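Local coordinates for hypothetical protein BACOVA_04980 (Bacteroides ovatus, PDB 3UFI) that is probably a fimbrial (pilus) subunit of the FimA-like type that serves in cell adhesion, at residues Asp42-Thr47 with Gly74-Val79. Numbering follows the deposited sequence.
Sequences DRIGVT and GSFRVV. With SO4 (sulfate ion), chain D.
Strands 43-51 and 75-78 are not hydrogen-bonded to each other, strand 66-72 pairing with each, and the CA atoms of Arg43 and Phe76 are nearest at 8.6 Å; the Ile44 and Phe76 side chains meet from opposite directions. The CD1 methyl of Ile44 lies over one face of the Phe76 ring, 3.9 Å from its centroid and only 15° off the normal, a CH-pi contact displaced toward CD2. CG1 of Ile44 stands between the backbone N and the carbonyl carbon (chi1 64°), and with chi2 extended the chain runs along the ring, while the other branch, CG2, meets Phe76 CE2 at 3.7 Å. Here is a worked case of two strands joined through a third, antiparallel to both, within the mixed beta sheet of a fimbrillin-like domain. Both residues are buried, with Trp38 edge-to-face to the Phe76 ring and Ile17 and Tyr102 against Ile44. Beyond this apolar pair, Arg43 bends at chi2 (-67°) and brings NH1 within 3.9 Å of Val79 CG2, the two side chains crossing at about a right angle. Its polar end is held from elsewhere, NH1 by a hydrogen bond to Gln67 OE1 and NH2 by a salt bridge to Asp41. The poorly ordered Arg77 gives a weak NH2 hydrogen bond, 2.8 Å, to O3 of a sulfate, probably from the crystallisation liquor, that Asn87 also binds.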
loop_
_atom_site.group_PDB
_atom_site.type_symbol
_atom_site.label_atom_id
_atom_site.label_comp_id
_atom_site.label_asym_id
_atom_site.label_seq_id
_atom_site.Cartn_x
_atom_site.Cartn_y
_atom_site.Cartn_z
ATOM N N ASP A 42 -2.010 13.460 -1.234
ATOM C CA ASP A 42 -2.150 12.241 -0.424
ATOM C C ASP A 42 -2.786 12.534 0.934
ATOM O O ASP A 42 -2.449 13.523 1.586
ATOM C CB ASP A 42 -0.805 11.538 -0.240
ATOM C CG ASP A 42 -0.317 10.776 -1.470
ATOM O OD1 ASP A 42 -1.088 10.678 -2.472
ATOM O OD2 ASP A 42 0.791 10.234 -1.416
ATOM N N ARG A 43 -3.711 11.658 1.334
ATOM C CA ARG A 43 -4.492 11.790 2.549
ATOM C C ARG A 43 -4.265 10.642 3.489
ATOM O O ARG A 43 -4.336 9.485 3.090
ATOM C CB ARG A 43 -5.994 11.892 2.220
ATOM C CG ARG A 43 -6.389 12.837 1.090
ATOM C CD ARG A 43 -6.109 14.256 1.496
ATOM N NE ARG A 43 -6.469 15.192 0.441
ATOM C CZ ARG A 43 -7.633 15.827 0.353
ATOM N NH1 ARG A 43 -8.581 15.623 1.260
ATOM N NH2 ARG A 43 -7.849 16.687 -0.628
ATOM N N ILE A 44 -4.063 10.972 4.775
ATOM C CA ILE A 44 -3.881 9.973 5.829
ATOM C C ILE A 44 -4.949 10.186 6.922
ATOM O O ILE A 44 -5.486 11.281 7.054
ATOM C CB ILE A 44 -2.422 10.024 6.416
ATOM C CG1 ILE A 44 -2.123 11.382 7.134
ATOM C CG2 ILE A 44 -1.355 9.649 5.338
ATOM C CD1 ILE A 44 -0.794 11.439 7.966
ATOM N N GLY A 45 -5.241 9.133 7.676
ATOM C CA GLY A 45 -6.137 9.188 8.821
ATOM C C GLY A 45 -5.305 8.988 10.063
ATOM O O GLY A 45 -4.514 8.053 10.098
ATOM N N VAL A 46 -5.411 9.892 11.048
ATOM C CA VAL A 46 -4.619 9.887 12.302
ATOM C C VAL A 46 -5.549 9.652 13.510
ATOM O O VAL A 46 -6.572 10.322 13.674
ATOM C CB VAL A 46 -3.772 11.188 12.457
ATOM C CG1 VAL A 46 -2.990 11.201 13.778
ATOM C CG2 VAL A 46 -2.803 11.350 11.269
ATOM N N THR A 47 -5.196 8.654 14.334
ATOM C CA THR A 47 -5.959 8.272 15.508
ATOM C C THR A 47 -5.079 8.345 16.767
ATOM O O THR A 47 -3.969 7.809 16.775
ATOM C CB THR A 47 -6.523 6.850 15.308
ATOM O OG1 THR A 47 -7.317 6.830 14.124
ATOM C CG2 THR A 47 -7.366 6.362 16.485
ATOM N N GLY A 74 7.201 15.405 3.260
ATOM C CA GLY A 74 6.462 14.511 4.150
ATOM C C GLY A 74 5.678 15.278 5.193
ATOM O O GLY A 74 5.316 14.720 6.214
ATOM N N SER A 75 5.465 16.574 4.964
ATOM C CA SER A 75 4.756 17.468 5.860
ATOM C C SER A 75 3.245 17.428 5.599
ATOM O O SER A 75 2.813 17.683 4.479
ATOM C CB SER A 75 5.282 18.889 5.691
ATOM O OG SER A 75 4.454 19.744 6.465
ATOM N N PHE A 76 2.452 17.137 6.641
ATOM C CA PHE A 76 0.999 17.031 6.538
ATOM C C PHE A 76 0.301 18.159 7.254
ATOM O O PHE A 76 0.766 18.637 8.290
ATOM C CB PHE A 76 0.517 15.675 7.092
ATOM C CG PHE A 76 0.878 14.512 6.200
ATOM C CD1 PHE A 76 2.160 13.960 6.230
ATOM C CD2 PHE A 76 -0.060 13.963 5.329
ATOM C CE1 PHE A 76 2.500 12.893 5.388
ATOM C CE2 PHE A 76 0.281 12.896 4.489
ATOM C CZ PHE A 76 1.556 12.356 4.537
ATOM N N ARG A 77 -0.835 18.584 6.707
ATOM C CA ARG A 77 -1.663 19.623 7.326
ATOM C C ARG A 77 -3.048 19.080 7.469
ATOM O O ARG A 77 -3.511 18.387 6.572
ATOM C CB ARG A 77 -1.648 20.934 6.519
ATOM C CG ARG A 77 -0.425 21.773 6.871
ATOM C CD ARG A 77 -0.302 23.034 6.047
ATOM N NE ARG A 77 -1.095 24.153 6.570
ATOM C CZ ARG A 77 -2.282 24.530 6.100
ATOM N NH1 ARG A 77 -2.852 23.864 5.098
ATOM N NH2 ARG A 77 -2.911 25.569 6.629
ATOM N N VAL A 78 -3.716 19.360 8.586
ATOM C CA VAL A 78 -5.074 18.858 8.792
ATOM C C VAL A 78 -6.018 19.367 7.673
ATOM O O VAL A 78 -5.846 20.474 7.160
ATOM C CB VAL A 78 -5.625 19.160 10.223
ATOM C CG1 VAL A 78 -6.122 20.597 10.371
ATOM C CG2 VAL A 78 -6.719 18.156 10.594
ATOM N N VAL A 79 -6.987 18.546 7.292
ATOM C CA VAL A 79 -7.979 18.956 6.294
ATOM C C VAL A 79 -9.087 19.713 7.018
ATOM O O VAL A 79 -9.696 19.198 7.968
ATOM C CB VAL A 79 -8.511 17.774 5.430
ATOM C CG1 VAL A 79 -9.695 18.207 4.541
ATOM C CG2 VAL A 79 -7.373 17.181 4.587
HETATM S S SO4 D . -3.828 24.713 10.206
HETATM O O1 SO4 D . -3.583 23.453 9.509
HETATM O O2 SO4 D . -3.057 24.716 11.458
HETATM O O3 SO4 D . -3.384 25.824 9.366
HETATM O O4 SO4 D . -5.264 24.870 10.495
#